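Hypothetical protein (Nostoc punctiforme, PDB 2O62) is of unknown function but, as a DUF3598 family member built from two calycin-like beta domains, may bind a small ligand. Local coordinates at residues S19-S24 with L30-S35; E95-H100 with R104-Q109; L122-L127 with V132-L137. All blocks are in the same frame, centred on the assembly; numbering follows the deposited sequence. Where two conformers were deposited one is given.

Interaction 1: residues S19-S24 with L30-S35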
ATOM      1  N   SER A  19       7.558  14.124   3.615  1.00 19.36           N
ATOM      2  CA  SER A  19       8.745  13.405   4.077  1.00 20.30           C
ATOM      3  C   SER A  19       8.776  11.952   3.708  1.00 19.38           C
ATOM      4  O   SER A  19       7.735  11.381   3.360  1.00 20.91           O
ATOM      5  CB  SER A  19       8.857  13.488   5.598  1.00 20.59           C
ATOM      6  OG  SER A  19       7.847  12.772   6.243  1.00 21.64           O
ATOM      7  N   PHE A  20       9.973  11.381   3.850  1.00 19.24           N
ATOM      8  CA  PHE A  20      10.209   9.942   3.783  1.00 19.47           C
ATOM      9  C   PHE A  20      10.578   9.497   5.172  1.00 19.47           C
ATOM     10  O   PHE A  20      11.576   9.958   5.699  1.00 19.51           O
ATOM     11  CB  PHE A  20      11.403   9.639   2.881  1.00 20.46           C
ATOM     12  CG  PHE A  20      11.123   9.753   1.389  1.00 23.01           C
ATOM     13  CD1 PHE A  20      10.590  10.904   0.843  1.00 27.81           C
ATOM     14  CD2 PHE A  20      11.504   8.752   0.509  1.00 25.38           C
ATOM     15  CE1 PHE A  20      10.362  11.018  -0.523  1.00 26.32           C
ATOM     16  CE2 PHE A  20      11.290   8.890  -0.875  1.00 25.32           C
ATOM     17  CZ  PHE A  20      10.736  10.004  -1.371  1.00 23.52           C
ATOM     18  N   SER A  21       9.796   8.589   5.747  1.00 19.02           N
ATOM     19  CA  SER A  21       9.927   8.171   7.160  1.00 19.53           C
ATOM     20  C   SER A  21      10.135   6.675   7.262  1.00 20.71           C
ATOM     21  O   SER A  21       9.313   5.912   6.765  1.00 21.56           O
ATOM     22  CB  SER A  21       8.658   8.538   7.932  1.00 19.26           C
ATOM     23  OG  SER A  21       8.369   9.904   7.747  1.00 19.88           O
ATOM     24  N   ASN A  22      11.248   6.263   7.867  1.00 21.09           N
ATOM     25  CA  ASN A  22      11.540   4.857   8.135  1.00 21.06           C
ATOM     26  C   ASN A  22      11.064   4.464   9.503  1.00 19.98           C
ATOM     27  O   ASN A  22      11.456   5.073  10.476  1.00 20.16           O
ATOM     28  CB  ASN A  22      13.031   4.599   8.098  1.00 22.57           C
ATOM     29  CG  ASN A  22      13.623   4.928   6.762  1.00 28.53           C
ATOM     30  OD1 ASN A  22      12.949   4.856   5.738  1.00 34.68           O
ATOM     31  ND2 ASN A  22      14.889   5.287   6.759  1.00 40.02           N
ATOM     32  N   PHE A  23      10.265   3.414   9.511  1.00 19.32           N
ATOM     33  CA  PHE A  23       9.721   2.803  10.699  1.00 21.01           C
ATOM     34  C   PHE A  23      10.249   1.390  10.884  1.00 21.47           C
ATOM     35  O   PHE A  23      10.494   0.659   9.914  1.00 21.26           O
ATOM     36  CB  PHE A  23       8.197   2.728  10.563  1.00 21.32           C
ATOM     37  CG  PHE A  23       7.517   4.034  10.721  1.00 21.94           C
ATOM     38  CD1 PHE A  23       7.313   4.856   9.640  1.00 22.82           C
ATOM     39  CD2 PHE A  23       7.078   4.463  11.963  1.00 24.12           C
ATOM     40  CE1 PHE A  23       6.691   6.092   9.773  1.00 21.76           C
ATOM     41  CE2 PHE A  23       6.453   5.712  12.101  1.00 23.90           C
ATOM     42  CZ  PHE A  23       6.259   6.518  10.966  1.00 21.53           C
ATOM     43  N   SER A  24      10.358   0.978  12.141  1.00 21.38           N
ATOM     44  CA  SER A  24      10.625  -0.417  12.486  1.00 22.05           C
ATOM     45  C   SER A  24       9.374  -1.279  12.230  1.00 22.29           C
ATOM     46  O   SER A  24       8.262  -0.740  12.080  1.00 22.40           O
ATOM     47  CB  SER A  24      11.033  -0.535  13.955  1.00 22.01           C
ATOM     48  OG  SER A  24       9.905  -0.435  14.795  1.00 21.78           O
ATOM     49  N   LEU A  30      12.154   5.673  13.054  1.00 19.67           N
ATOM     50  CA  LEU A  30      13.585   5.624  13.157  1.00 20.10           C
ATOM     51  C   LEU A  30      14.250   6.804  12.499  1.00 20.33           C
ATOM     52  O   LEU A  30      15.200   7.372  13.050  1.00 20.39           O
ATOM     53  CB  LEU A  30      14.116   4.331  12.525  1.00 20.57           C
ATOM     54  CG  LEU A  30      13.543   3.028  13.112  1.00 22.04           C
ATOM     55  CD1 LEU A  30      14.059   1.801  12.365  1.00 23.41           C
ATOM     56  CD2 LEU A  30      13.857   2.950  14.579  1.00 22.45           C
ATOM     57  N   ASN A  31      13.778   7.178  11.325  1.00 20.06           N
ATOM     58  CA  ASN A  31      14.438   8.202  10.546  1.00 22.42           C
ATOM     59  C   ASN A  31      13.412   8.875   9.655  1.00 21.54           C
ATOM     60  O   ASN A  31      12.568   8.206   9.046  1.00 22.63           O
ATOM     61  CB  ASN A  31      15.526   7.581   9.690  1.00 24.29           C
ATOM     62  CG  ASN A  31      16.398   8.619   9.017  1.00 30.08           C
ATOM     63  OD1 ASN A  31      16.264   8.858   7.808  1.00 41.34           O
ATOM     64  ND2 ASN A  31      17.262   9.288   9.792  1.00 35.80           N
ATOM     65  N   ASP A  32      13.476  10.186   9.599  1.00 19.70           N
ATOM     66  CA  ASP A  32      12.575  10.964   8.763  1.00 20.30           C
ATOM     67  C   ASP A  32      13.358  12.074   8.075  1.00 19.80           C
ATOM     68  O   ASP A  32      14.202  12.712   8.698  1.00 20.29           O
ATOM     69  CB  ASP A  32      11.500  11.551   9.631  1.00 20.17           C
ATOM     70  CG  ASP A  32      10.681  12.551   8.907  1.00 23.35           C
ATOM     71  OD1 ASP A  32       9.696  12.115   8.255  1.00 24.89           O
ATOM     72  OD2 ASP A  32      11.074  13.767   8.949  1.00 23.58           O
ATOM     73  N   THR A  33      13.064  12.308   6.796  1.00 19.59           N
ATOM     74  CA  THR A  33      13.759  13.315   6.023  0.50 18.90           C
ATOM     75  C   THR A  33      12.733  14.063   5.220  1.00 18.96           C
ATOM     76  O   THR A  33      11.968  13.441   4.462  1.00 18.25           O
ATOM     77  CB  THR A  33      14.773  12.695   5.068  0.50 19.03           C
ATOM     78  OG1 THR A  33      15.618  11.786   5.783  0.50 19.17           O
ATOM     79  CG2 THR A  33      15.601  13.789   4.405  0.50 18.10           C
ATOM     80  N   SER A  34      12.722  15.385   5.349  1.00 19.36           N
ATOM     81  CA  SER A  34      11.806  16.185   4.571  1.00 19.68           C
ATOM     82  C   SER A  34      12.138  16.101   3.072  1.00 19.93           C
ATOM     83  O   SER A  34      13.309  15.950   2.641  1.00 18.92           O
ATOM     84  CB  SER A  34      11.752  17.642   5.100  1.00 20.69           C
ATOM     85  OG  SER A  34      12.952  18.340   4.771  1.00 22.22           O
ATOM     86  N   SER A  35      11.081  16.170   2.280  1.00 18.65           N
ATOM     87  CA  SER A  35      11.173  15.921   0.839  1.00 19.52           C
ATOM     88  C   SER A  35      10.299  16.853  -0.018  1.00 19.62           C
ATOM     89  O   SER A  35       9.265  17.394   0.420  1.00 18.54           O
ATOM     90  CB  SER A  35      10.828  14.463   0.561  1.00 18.95           C
ATOM     91  OG  SER A  35       9.477  14.185   0.874  1.00 19.53           O
TER
HETATM   92  O   HOH W   1      14.328   9.027   5.869  1.00 27.94           O
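Residues 19-23 and 30-35 run as antiparallel neighbours, their axes 4.5 Å apart at the closest and their directions at 176°. Phe20 and Thr33 form a hydrogen-bonded pair, with Phe20 N 2.9 Å from Thr33 O and a return bond from Thr33 N to Phe20 O. The regular pairing is broken at Asn22. Its carbonyl oxygen takes two donors, Leu30 N at 2.7 Å and Asn31 N at 3.2 Å, while its own N-H goes to Asn31 O.

Asp32 carries the main polar side-chain contact. Its CG lies anti to the backbone N (chi1 170°), which brings the carboxylate round to the opposite strand. OD1 there accepts from two hydroxyls. Ser21 OG comes in at 2.6 Å on the anti lone pair, and Ser19 OG at 2.8 Å on the syn one. Ser21 OG is also hydrogen-bonded to Arg124 NH2 of the next strand.

The other face carries Asn22 and Asn31. They lie side by side with their amide planes 29° apart. A water there donates to Phe20 O and Asn31 OD1 and also bonds Thr33 OG1. Farther along, Ser35 OG sits in the plane of the Phe20 ring at its edge, 3.5 Å from CD1. Leu30 and Asn31 facing Asn22 make a classic beta bulge, here within the first beta hairpin of the N-terminal calycin-like domain.

Interaction 2: residues E95-H100 with R104-Q109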
ATOM      1  N   GLU A  95       6.126  -1.322  -2.933  1.00 20.87           N
ATOM      2  CA  GLU A  95       5.481  -0.070  -2.550  1.00 20.49           C
ATOM      3  C   GLU A  95       4.013  -0.080  -2.957  1.00 20.36           C
ATOM      4  O   GLU A  95       3.686  -0.456  -4.088  1.00 19.66           O
ATOM      5  CB  GLU A  95       6.172   1.075  -3.266  1.00 20.32           C
ATOM      6  CG  GLU A  95       5.545   2.445  -3.040  1.00 20.65           C
ATOM      7  CD  GLU A  95       6.219   3.549  -3.833  1.00 24.02           C
ATOM      8  OE1 GLU A  95       7.142   3.258  -4.619  1.00 31.00           O
ATOM      9  OE2 GLU A  95       5.823   4.711  -3.696  1.00 23.71           O
ATOM     10  N   LEU A  96       3.152   0.360  -2.052  1.00 20.23           N
ATOM     11  CA  LEU A  96       1.766   0.658  -2.362  1.00 21.44           C
ATOM     12  C   LEU A  96       1.572   2.162  -2.211  1.00 21.59           C
ATOM     13  O   LEU A  96       1.797   2.717  -1.156  1.00 21.81           O
ATOM     14  CB  LEU A  96       0.860  -0.115  -1.394  1.00 21.96           C
ATOM     15  CG  LEU A  96       1.189  -1.636  -1.453  1.00 25.23           C
ATOM     16  CD1 LEU A  96       0.821  -2.315  -0.226  1.00 30.99           C
ATOM     17  CD2 LEU A  96       0.600  -2.308  -2.578  1.00 22.34           C
ATOM     18  N   ALA A  97       1.105   2.802  -3.258  1.00 20.42           N
ATOM     19  CA  ALA A  97       1.037   4.262  -3.326  1.00 19.15           C
ATOM     20  C   ALA A  97      -0.388   4.712  -3.640  1.00 19.80           C
ATOM     21  O   ALA A  97      -0.875   4.492  -4.739  1.00 20.43           O
ATOM     22  CB  ALA A  97       2.013   4.765  -4.423  1.00 19.30           C
ATOM     23  N   PHE A  98      -1.051   5.316  -2.653  1.00 19.87           N
ATOM     24  CA  PHE A  98      -2.390   5.876  -2.785  1.00 20.46           C
ATOM     25  C   PHE A  98      -2.365   7.367  -3.139  1.00 21.51           C
ATOM     26  O   PHE A  98      -1.623   8.139  -2.540  1.00 21.71           O
ATOM     27  CB  PHE A  98      -3.207   5.705  -1.482  1.00 21.18           C
ATOM     28  CG  PHE A  98      -3.245   4.308  -0.939  1.00 22.01           C
ATOM     29  CD1 PHE A  98      -2.267   3.859  -0.041  1.00 23.50           C
ATOM     30  CD2 PHE A  98      -4.296   3.459  -1.268  1.00 22.31           C
ATOM     31  CE1 PHE A  98      -2.322   2.599   0.499  1.00 21.76           C
ATOM     32  CE2 PHE A  98      -4.334   2.172  -0.743  1.00 21.04           C
ATOM     33  CZ  PHE A  98      -3.359   1.752   0.112  1.00 22.75           C
ATOM     34  N   VAL A  99      -3.199   7.756  -4.096  1.00 21.77           N
ATOM     35  CA  VAL A  99      -3.429   9.128  -4.458  1.00 21.46           C
ATOM     36  C   VAL A  99      -4.884   9.479  -4.092  1.00 22.66           C
ATOM     37  O   VAL A  99      -5.817   8.719  -4.360  1.00 21.64           O
ATOM     38  CB  VAL A  99      -3.175   9.332  -5.920  1.00 21.71           C
ATOM     39  CG1 VAL A  99      -3.455  10.784  -6.320  1.00 24.29           C
ATOM     40  CG2 VAL A  99      -1.744   8.909  -6.250  1.00 22.08           C
ATOM     41  N   HIS A 100      -5.062  10.611  -3.428  1.00 21.91           N
ATOM     42  CA  HIS A 100      -6.386  11.133  -3.080  1.00 22.34           C
ATOM     43  C   HIS A 100      -6.361  12.642  -2.954  1.00 22.21           C
ATOM     44  O   HIS A 100      -5.758  13.169  -2.012  1.00 19.18           O
ATOM     45  CB  HIS A 100      -6.837  10.550  -1.745  1.00 22.43           C
ATOM     46  CG  HIS A 100      -8.179  11.050  -1.292  1.00 24.92           C
ATOM     47  ND1 HIS A 100      -9.366  10.530  -1.771  1.00 27.47           N
ATOM     48  CD2 HIS A 100      -8.522  12.007  -0.403  1.00 27.60           C
ATOM     49  CE1 HIS A 100     -10.380  11.161  -1.207  1.00 26.58           C
ATOM     50  NE2 HIS A 100      -9.896  12.069  -0.382  1.00 28.31           N
ATOM     51  N   ARG A 104      -0.756  12.172  -1.336  1.00 20.29           N
ATOM     52  CA  ARG A 104      -0.373  10.789  -1.595  1.00 20.85           C
ATOM     53  C   ARG A 104       0.066  10.186  -0.281  1.00 21.11           C
ATOM     54  O   ARG A 104       0.593  10.888   0.609  1.00 20.81           O
ATOM     55  CB  ARG A 104       0.717  10.630  -2.641  1.00 20.68           C
ATOM     56  CG  ARG A 104       0.488  11.410  -3.893  1.00 22.59           C
ATOM     57  CD  ARG A 104       1.291  10.876  -5.050  1.00 22.54           C
ATOM     58  NE  ARG A 104       2.715  11.034  -4.860  1.00 21.58           N
ATOM     59  CZ  ARG A 104       3.653  10.704  -5.738  1.00 24.82           C
ATOM     60  NH1 ARG A 104       3.326  10.199  -6.912  1.00 23.56           N
ATOM     61  NH2 ARG A 104       4.935  10.893  -5.449  1.00 25.08           N
ATOM     62  N   LEU A 105      -0.182   8.892  -0.139  1.00 20.86           N
ATOM     63  CA  LEU A 105       0.354   8.121   0.971  1.00 21.00           C
ATOM     64  C   LEU A 105       0.962   6.907   0.357  1.00 20.83           C
ATOM     65  O   LEU A 105       0.235   6.103  -0.270  1.00 20.30           O
ATOM     66  CB  LEU A 105      -0.708   7.656   1.971  1.00 21.73           C
ATOM     67  CG  LEU A 105       0.030   6.680   2.929  1.00 27.08           C
ATOM     68  CD1 LEU A 105       0.586   7.471   4.134  1.00 27.81           C
ATOM     69  CD2 LEU A 105      -0.637   5.482   3.343  1.00 27.36           C
ATOM     70  N   ARG A 106       2.279   6.775   0.519  1.00 21.14           N
ATOM     71  CA  ARG A 106       3.011   5.714  -0.157  1.00 21.12           C
ATOM     72  C   ARG A 106       3.719   4.897   0.904  1.00 22.16           C
ATOM     73  O   ARG A 106       4.404   5.459   1.762  1.00 22.86           O
ATOM     74  CB  ARG A 106       3.985   6.248  -1.161  1.00 21.53           C
ATOM     75  CG  ARG A 106       3.351   7.212  -2.050  1.00 21.94           C
ATOM     76  CD  ARG A 106       4.186   7.581  -3.261  1.00 23.03           C
ATOM     77  NE  ARG A 106       5.227   8.565  -3.005  1.00 22.16           N
ATOM     78  CZ  ARG A 106       6.520   8.406  -3.293  1.00 23.07           C
ATOM     79  NH1 ARG A 106       6.995   7.263  -3.775  1.00 23.86           N
ATOM     80  NH2 ARG A 106       7.361   9.416  -3.137  1.00 21.05           N
ATOM     81  N   LEU A 107       3.483   3.598   0.888  1.00 21.02           N
ATOM     82  CA  LEU A 107       4.027   2.723   1.899  1.00 21.25           C
ATOM     83  C   LEU A 107       4.916   1.666   1.258  1.00 20.41           C
ATOM     84  O   LEU A 107       4.463   0.891   0.429  1.00 19.83           O
ATOM     85  CB  LEU A 107       2.894   2.082   2.733  1.00 20.84           C
ATOM     86  CG  LEU A 107       3.269   1.402   4.072  1.00 26.12           C
ATOM     87  CD1 LEU A 107       2.163   1.522   5.074  1.00 30.54           C
ATOM     88  CD2 LEU A 107       3.539  -0.054   3.868  1.00 27.97           C
ATOM     89  N   VAL A 108       6.179   1.633   1.675  1.00 20.34           N
ATOM     90  CA  VAL A 108       7.125   0.618   1.302  1.00 20.21           C
ATOM     91  C   VAL A 108       7.354  -0.395   2.446  1.00 19.84           C
ATOM     92  O   VAL A 108       7.580  -0.017   3.613  1.00 19.86           O
ATOM     93  CB  VAL A 108       8.484   1.245   0.940  1.00 21.40           C
ATOM     94  CG1 VAL A 108       9.420   0.218   0.415  1.00 22.62           C
ATOM     95  CG2 VAL A 108       8.298   2.348  -0.057  1.00 21.86           C
ATOM     96  N   GLN A 109       7.252  -1.673   2.095  1.00 19.66           N
ATOM     97  CA  GLN A 109       7.621  -2.776   2.964  1.00 19.59           C
ATOM     98  C   GLN A 109       8.881  -3.439   2.482  1.00 19.74           C
ATOM     99  O   GLN A 109       9.071  -3.629   1.268  1.00 18.90           O
ATOM    100  CB  GLN A 109       6.512  -3.842   3.020  1.00 20.64           C
ATOM    101  CG  GLN A 109       5.148  -3.330   3.520  1.00 21.65           C
ATOM    102  CD  GLN A 109       4.174  -4.431   3.891  1.00 22.44           C
ATOM    103  OE1 GLN A 109       4.563  -5.472   4.461  1.00 26.55           O
ATOM    104  NE2 GLN A 109       2.896  -4.186   3.627  1.00 23.88           N
TER
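Phe98 and Leu105, like Leu96 and Leu107, are hydrogen-bonded pairs of two antiparallel strands. Leu96 N reaches Leu107 O at 2.9 Å, and Leu107 N returns to Leu96 O at 2.8 Å. Phe98 and Leu105 repeat the exchange. Arg106 CA, between the two pairs, and Arg104 CA, beyond the Phe98 pair, turn C-H groups to Leu96 O and Phe98 O.

The face of Leu96, Phe98, Leu105 and Leu107 is apolar. Phe98 and Leu105 lie side by side and point the same way, with ring atom CD1 4.1 Å from Leu105 CD2. This face turns toward the second domain, where Trp239 of strand 233-242 touches Phe98.

The face of Glu95, Arg104 and Arg106 mixes charges with Ala97, Val99 and Val108. Glu95 is extended, with CG anti to its backbone N (chi1 176°), and reaches diagonally across the strands to Arg106, the residue paired with Ala97. Arg106 NH1 donates to Glu95 OE2 at 2.8 Å in a buried salt bridge. The oxygen lies in the guanidinium plane at its edge, but the carboxylate plane is turned 40° from it. NH2 of the same guanidinium bridges to Glu125, which also holds Arg104 NE. Arg104 NH1 is hydrogen-bonded to Asn12.

Ala97 and Val99 pack on the aliphatic stems of the two arginines. Ala97 CB lies 3.7 Å from Arg106 CG, and Val99 CG2 is 3.8 Å from Arg104 CD. Arg106 CD lies over one face of the Arg104 guanidinium, toward its rim, 3.9 Å above the plane. A leucine in place of Arg106 would probably leave the buried carboxylates of Glu95 and Glu125 each short of a charged partner. The two strands form a tight beta hairpin in the antiparallel sheet of the N-terminal calycin-like domain.

Interaction 3: residues L122-L127 with V132-L137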
ATOM      1  N   LEU A 122       7.246   5.152   5.082  1.00 19.89           N
ATOM      2  CA  LEU A 122       5.978   5.826   4.923  1.00 19.36           C
ATOM      3  C   LEU A 122       6.253   7.177   4.354  1.00 20.02           C
ATOM      4  O   LEU A 122       6.980   7.939   4.941  1.00 20.26           O
ATOM      5  CB  LEU A 122       5.264   5.935   6.252  1.00 20.87           C
ATOM      6  CG  LEU A 122       3.790   6.307   6.192  1.00 21.39           C
ATOM      7  CD1 LEU A 122       2.982   5.140   5.617  1.00 26.35           C
ATOM      8  CD2 LEU A 122       3.365   6.609   7.623  1.00 22.02           C
ATOM      9  N   ILE A 123       5.730   7.425   3.152  1.00 20.41           N
ATOM     10  CA  ILE A 123       5.958   8.654   2.469  1.00 19.67           C
ATOM     11  C   ILE A 123       4.615   9.394   2.426  1.00 20.23           C
ATOM     12  O   ILE A 123       3.685   8.999   1.704  1.00 20.75           O
ATOM     13  CB  ILE A 123       6.501   8.404   1.070  1.00 20.23           C
ATOM     14  CG1 ILE A 123       7.796   7.557   1.139  1.00 21.14           C
ATOM     15  CG2 ILE A 123       6.731   9.720   0.353  1.00 21.56           C
ATOM     16  CD1 ILE A 123       8.282   7.006  -0.244  1.00 21.96           C
ATOM     17  N   ARG A 124       4.530  10.470   3.203  1.00 19.54           N
ATOM     18  CA  ARG A 124       3.306  11.275   3.325  1.00 19.86           C
ATOM     19  C   ARG A 124       3.505  12.588   2.610  1.00 19.98           C
ATOM     20  O   ARG A 124       4.276  13.406   3.066  1.00 20.28           O
ATOM     21  CB  ARG A 124       2.977  11.549   4.796  1.00 20.58           C
ATOM     22  CG  ARG A 124       2.638  10.295   5.569  1.00 20.90           C
ATOM     23  CD  ARG A 124       2.730  10.514   7.055  1.00 20.61           C
ATOM     24  NE  ARG A 124       4.102  10.466   7.517  1.00 19.95           N
ATOM     25  CZ  ARG A 124       4.484  10.642   8.787  1.00 21.58           C
ATOM     26  NH1 ARG A 124       3.605  10.886   9.721  1.00 22.06           N
ATOM     27  NH2 ARG A 124       5.758  10.529   9.094  1.00 21.73           N
ATOM     28  N   GLU A 125       2.763  12.781   1.526  1.00 19.95           N
ATOM     29  CA  GLU A 125       2.979  13.877   0.608  1.00 18.95           C
ATOM     30  C   GLU A 125       1.710  14.665   0.395  1.00 19.35           C
ATOM     31  O   GLU A 125       0.627  14.099   0.298  1.00 19.54           O
ATOM     32  CB  GLU A 125       3.477  13.358  -0.727  1.00 20.47           C
ATOM     33  CG  GLU A 125       4.915  12.832  -0.680  1.00 20.97           C
ATOM     34  CD  GLU A 125       5.280  12.013  -1.878  1.00 21.13           C
ATOM     35  OE1 GLU A 125       4.406  11.312  -2.425  1.00 20.51           O
ATOM     36  OE2 GLU A 125       6.462  12.038  -2.287  1.00 25.23           O
ATOM     37  N   HIS A 126       1.869  15.978   0.306  1.00 19.13           N
ATOM     38  CA  HIS A 126       0.783  16.905  -0.000  1.00 19.59           C
ATOM     39  C   HIS A 126       1.270  17.805  -1.133  1.00 19.13           C
ATOM     40  O   HIS A 126       2.471  18.154  -1.281  1.00 18.64           O
ATOM     41  CB  HIS A 126       0.364  17.715   1.228  1.00 19.54           C
ATOM     42  CG  HIS A 126       1.458  18.548   1.796  1.00 20.54           C
ATOM     43  ND1 HIS A 126       2.390  18.050   2.686  1.00 18.02           N
ATOM     44  CD2 HIS A 126       1.813  19.836   1.553  1.00 22.53           C
ATOM     45  CE1 HIS A 126       3.255  19.007   2.982  1.00 20.20           C
ATOM     46  NE2 HIS A 126       2.934  20.096   2.301  1.00 22.36           N
ATOM     47  N   LEU A 127       0.343  18.177  -1.980  1.00 20.98           N
ATOM     48  CA  LEU A 127       0.651  19.106  -3.045  1.00 20.47           C
ATOM     49  C   LEU A 127       1.152  20.419  -2.454  1.00 20.87           C
ATOM     50  O   LEU A 127       0.538  20.973  -1.520  1.00 20.17           O
ATOM     51  CB  LEU A 127      -0.579  19.376  -3.899  1.00 21.09           C
ATOM     52  CG  LEU A 127      -0.909  18.268  -4.867  1.00 21.46           C
ATOM     53  CD1 LEU A 127      -2.198  18.691  -5.523  1.00 24.71           C
ATOM     54  CD2 LEU A 127       0.252  18.081  -5.918  1.00 22.53           C
ATOM     55  N   VAL A 132      -1.161  20.187   4.783  1.00 21.95           N
ATOM     56  CA  VAL A 132      -0.477  18.925   5.091  1.00 22.55           C
ATOM     57  C   VAL A 132      -1.494  17.794   5.276  1.00 22.01           C
ATOM     58  O   VAL A 132      -1.279  16.670   4.824  1.00 21.95           O
ATOM     59  CB  VAL A 132       0.418  19.091   6.348  1.00 21.84           C
ATOM     60  CG1 VAL A 132       1.024  17.760   6.781  1.00 22.56           C
ATOM     61  CG2 VAL A 132       1.509  20.060   6.050  1.00 24.83           C
ATOM     62  N   ALA A 133      -2.614  18.135   5.906  1.00 20.91           N
ATOM     63  CA  ALA A 133      -3.774  17.281   5.964  1.00 20.74           C
ATOM     64  C   ALA A 133      -3.373  15.918   6.488  1.00 21.17           C
ATOM     65  O   ALA A 133      -3.724  14.884   5.923  1.00 21.02           O
ATOM     66  CB  ALA A 133      -4.409  17.165   4.596  1.00 21.33           C
ATOM     67  N   GLU A 134      -2.604  15.923   7.567  1.00 20.92           N
ATOM     68  CA  GLU A 134      -2.237  14.697   8.229  1.00 20.34           C
ATOM     69  C   GLU A 134      -3.450  14.032   8.924  1.00 20.50           C
ATOM     70  O   GLU A 134      -4.191  14.657   9.683  1.00 20.08           O
ATOM     71  CB  GLU A 134      -1.135  14.978   9.236  1.00 20.12           C
ATOM     72  CG  GLU A 134      -0.605  13.754   9.963  1.00 20.88           C
ATOM     73  CD  GLU A 134       0.383  12.921   9.141  1.00 21.10           C
ATOM     74  OE1 GLU A 134       0.699  13.263   7.963  1.00 23.51           O
ATOM     75  OE2 GLU A 134       0.839  11.903   9.714  1.00 23.80           O
ATOM     76  N   ARG A 135      -3.669  12.762   8.627  1.00 20.80           N
ATOM     77  CA  ARG A 135      -4.712  12.009   9.345  1.00 20.05           C
ATOM     78  C   ARG A 135      -4.136  11.535  10.677  1.00 20.45           C
ATOM     79  O   ARG A 135      -2.921  11.432  10.818  1.00 20.74           O
ATOM     80  CB  ARG A 135      -5.162  10.793   8.554  1.00 20.67           C
ATOM     81  CG  ARG A 135      -6.216  11.068   7.462  1.00 20.40           C
ATOM     82  CD  ARG A 135      -5.692  11.939   6.318  1.00 21.88           C
ATOM     83  NE  ARG A 135      -6.786  12.083   5.346  1.00 21.23           N
ATOM     84  CZ  ARG A 135      -6.842  12.969   4.356  1.00 24.14           C
ATOM     85  NH1 ARG A 135      -5.879  13.866   4.167  1.00 23.24           N
ATOM     86  NH2 ARG A 135      -7.910  12.972   3.570  1.00 24.53           N
ATOM     87  N   PRO A 136      -5.008  11.208  11.647  1.00 20.47           N
ATOM     88  CA  PRO A 136      -4.595  10.671  12.961  1.00 20.69           C
ATOM     89  C   PRO A 136      -3.823   9.356  12.873  1.00 20.32           C
ATOM     90  O   PRO A 136      -4.060   8.580  11.960  1.00 19.93           O
ATOM     91  CB  PRO A 136      -5.934  10.360  13.612  1.00 21.30           C
ATOM     92  CG  PRO A 136      -6.894  11.347  13.013  1.00 21.41           C
ATOM     93  CD  PRO A 136      -6.460  11.423  11.587  1.00 20.99           C
ATOM     94  N   LEU A 137      -2.973   9.084  13.854  1.00 18.61           N
ATOM     95  CA  LEU A 137      -2.414   7.768  14.030  1.00 18.91           C
ATOM     96  C   LEU A 137      -3.563   6.752  14.023  1.00 18.66           C
ATOM     97  O   LEU A 137      -4.521   6.913  14.777  1.00 17.81           O
ATOM     98  CB  LEU A 137      -1.736   7.685  15.400  1.00 19.92           C
ATOM     99  CG  LEU A 137      -1.291   6.280  15.836  1.00 21.56           C
ATOM    100  CD1 LEU A 137      -0.118   5.831  15.010  1.00 25.70           C
ATOM    101  CD2 LEU A 137      -0.929   6.312  17.358  1.00 23.25           C
TER
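Val132 and Glu134 meet His126 and Arg124, at the start of the loop that leads from the last strand of the N-terminal sheet to the second, barrel-shaped calycin-like domain. The chain leaves strand 117-127, turns, and comes back beside its end. The contact is small and lies at the surface. Two side-chain pairs make it.

Val132 comes first. Its CG2 methyl lies over one face of the His126 imidazole in a CH-pi contact, 4.0 Å from the ring centroid and 24° off the normal. The methyl is displaced toward the rim, and CE1 is the ring atom nearest to it, at 3.7 Å. Val132 CA also lies by the ring, 3.8 Å from ND1. His126 NE2 is hydrogen-bonded to a glycerol, probably from the crystallisation liquor.

Ala133 follows in a left-handed backbone conformation, which helps to turn the chain. Its carbonyl oxygen is held by the side chain of Arg103 of the neighbouring strand.

Glu134 comes next and makes the polar contact. Its chain bends at chi2 (79°), which carries the carboxylate back to Arg124. The two form a salt bridge at the edge of the guanidinium, with the two planes 56° apart. Arg124 NH1 donates at 2.9 Å to Glu134 OE2, from the syn side but tilted out of the carboxylate plane. Arg124 CD lies 3.5 Å from each carboxylate oxygen.

Arg135 turns from the strand toward the barrel. Its backbone N is hydrogen-bonded to Asp217 and its NE to Ile241 O, so this part of the loop is tied to the second domain. Its guanidinium also reaches back along the loop, where Arg135 NH1 donates to Ala133 O at 3.0 Å.

All three interactions reach the N-terminal sheet, and strand 117-127 of interaction 3 lies between the hairpins of interactions 1 and 2. Toward interaction 1, Leu122 N lies 2.8 Å from Ser21 O and Arg124 NH2 lies 3.0 Å from Ser21 OG. Toward interaction 2, Ile123 N lies 2.7 Å from Arg106 O, and Arg106 NH2 meets Glu125 OE2 at 2.9 Å. Interactions 1 and 2 have centres 14 Å apart but still touch, with Phe20 CZ 3.9 Å from Arg106 NH2. Leu122 also packs on Leu105 and Leu107. No active site is known. The glycerol sits at His126 of interaction 3.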